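Local coordinates for colicin-B (Escherichia coli, PDB 1RH1), which kills sensitive Escherichia coli and close relatives by forming channels that depolarize the cytoplasmic membrane and dissipate cellular energy, at residues A[64-68]-A[142-146]. Numbering follows the deposited sequence.
Sequences LFPGI and MVTQQ
Gly67 N donates a hydrogen bond of 2.8 Å to Thr144 O. The bond is bent, 145° at the hydrogen, and the donor is tilted 24° from the carbonyl plane. It is the main hold on this oxygen. Pro66 CA adds a weaker, more bent CA-H...O contact to Thr144 O, at 3.2 Å. Residues 65 to 68 form a type II beta turn, with Gly67 at its positive-phi position. Ile68 N closes the turn onto Phe65 O at 3.3 Å.

Packing is tight around Thr144. Its CB points toward the loop, and its two branches divide there. With chi1 at -101°, off the staggered positions, CG2 is set toward Pro66 and OG1 toward Leu64. CG2 sits 3.6 Å from Pro66 CA and also meets Leu64 O. OG1 faces Leu64 CG at 3.9 Å, and the two side chains cross at about a right angle. Pro66 CB touches Thr144 O and CG2. Val143 CG1 lies 3.9 Å from Gly67 O, a lighter touch. The contact is loosest at Gln146, which is partly exposed and has no side-chain atom within 4.5 Å of the loop.

The turn leads from strand 62-64 to strand 70-73. It rests on strand 139-146, which lies between 70-73 and 281-286 in the mixed sheet. Phe65 CB points away from strand 139-146; its ring meets His91 edge-to-face and also touches Trp94.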
loop_
_atom_site.group_PDB
_atom_site.type_symbol
_atom_site.label_atom_id
_atom_site.label_comp_id
_atom_site.label_asym_id
_atom_site.label_seq_id
_atom_site.Cartn_x
_atom_site.Cartn_y
_atom_site.Cartn_z
ATOM N N LEU A 64 -15.638 -30.575 3.157
ATOM C CA LEU A 64 -15.458 -29.245 2.641
ATOM C C LEU A 64 -16.369 -28.872 1.466
ATOM O O LEU A 64 -15.995 -29.068 0.297
ATOM C CB LEU A 64 -14.000 -29.159 2.282
ATOM C CG LEU A 64 -13.093 -28.236 3.064
ATOM C CD1 LEU A 64 -13.422 -28.219 4.543
ATOM C CD2 LEU A 64 -11.680 -28.683 2.764
ATOM N N PHE A 65 -17.584 -28.368 1.818
ATOM C CA PHE A 65 -18.567 -27.823 0.872
ATOM C C PHE A 65 -18.188 -26.363 0.644
ATOM O O PHE A 65 -17.794 -25.684 1.605
ATOM C CB PHE A 65 -19.972 -27.753 1.391
ATOM C CG PHE A 65 -20.519 -29.044 1.916
ATOM C CD1 PHE A 65 -20.657 -29.213 3.289
ATOM C CD2 PHE A 65 -20.895 -30.051 1.038
ATOM C CE1 PHE A 65 -21.178 -30.405 3.789
ATOM C CE2 PHE A 65 -21.416 -31.246 1.543
ATOM C CZ PHE A 65 -21.559 -31.426 2.917
ATOM N N PRO A 66 -18.261 -25.795 -0.572
ATOM C CA PRO A 66 -17.808 -24.432 -0.814
ATOM C C PRO A 66 -18.707 -23.402 -0.160
ATOM O O PRO A 66 -19.941 -23.508 -0.115
ATOM C CB PRO A 66 -17.722 -24.342 -2.330
ATOM C CG PRO A 66 -18.637 -25.402 -2.874
ATOM C CD PRO A 66 -18.587 -26.489 -1.819
ATOM N N GLY A 67 -17.951 -22.508 0.489
ATOM C CA GLY A 67 -18.502 -21.396 1.236
ATOM C C GLY A 67 -18.780 -21.710 2.687
ATOM O O GLY A 67 -18.896 -20.783 3.475
ATOM N N ILE A 68 -18.901 -22.983 3.077
ATOM C CA ILE A 68 -19.178 -23.362 4.463
ATOM C C ILE A 68 -17.914 -23.661 5.299
ATOM O O ILE A 68 -17.239 -24.685 5.139
ATOM C CB ILE A 68 -20.175 -24.597 4.440
ATOM C CG1 ILE A 68 -21.512 -24.225 3.806
ATOM C CG2 ILE A 68 -20.513 -25.031 5.854
ATOM C CD1 ILE A 68 -22.546 -25.362 3.606
ATOM N N MET A 142 -11.221 -23.781 7.816
ATOM C CA MET A 142 -10.990 -23.805 6.399
ATOM C C MET A 142 -12.273 -23.507 5.661
ATOM O O MET A 142 -13.357 -23.921 6.057
ATOM C CB MET A 142 -10.441 -25.169 5.996
ATOM C CG MET A 142 -9.032 -25.426 6.499
ATOM S SD MET A 142 -8.297 -27.014 6.065
ATOM C CE MET A 142 -6.737 -26.659 6.780
ATOM N N VAL A 143 -12.121 -22.745 4.575
ATOM C CA VAL A 143 -13.218 -22.344 3.691
ATOM C C VAL A 143 -12.798 -22.689 2.288
ATOM O O VAL A 143 -11.646 -22.537 1.890
ATOM C CB VAL A 143 -13.526 -20.838 3.622
ATOM C CG1 VAL A 143 -15.031 -20.697 3.531
ATOM C CG2 VAL A 143 -12.968 -20.070 4.813
ATOM N N THR A 144 -13.770 -23.105 1.505
ATOM C CA THR A 144 -13.499 -23.564 0.165
ATOM C C THR A 144 -14.325 -22.823 -0.855
ATOM O O THR A 144 -15.404 -22.315 -0.555
ATOM C CB THR A 144 -13.739 -25.084 0.289
ATOM O OG1 THR A 144 -12.393 -25.525 0.380
ATOM C CG2 THR A 144 -14.488 -25.829 -0.792
ATOM N N GLN A 145 -13.757 -22.696 -2.052
ATOM C CA GLN A 145 -14.424 -22.106 -3.206
ATOM C C GLN A 145 -13.993 -22.744 -4.522
ATOM O O GLN A 145 -12.803 -22.970 -4.754
ATOM C CB GLN A 145 -14.117 -20.643 -3.362
ATOM C CG GLN A 145 -14.656 -19.644 -2.383
ATOM C CD GLN A 145 -16.093 -19.269 -2.628
ATOM O OE1 GLN A 145 -16.998 -20.015 -2.284
ATOM N NE2 GLN A 145 -16.330 -18.097 -3.205
ATOM N N GLN A 146 -14.934 -23.019 -5.428
ATOM C CA GLN A 146 -14.611 -23.465 -6.781
ATOM C C GLN A 146 -13.748 -22.431 -7.530
ATOM O O GLN A 146 -13.882 -21.235 -7.242
ATOM C CB GLN A 146 -15.902 -23.695 -7.528
ATOM C CG GLN A 146 -16.686 -24.896 -7.037
ATOM C CD GLN A 146 -18.133 -24.863 -7.503
ATOM O OE1 GLN A 146 -18.659 -25.787 -8.129
ATOM N NE2 GLN A 146 -18.816 -23.766 -7.166
#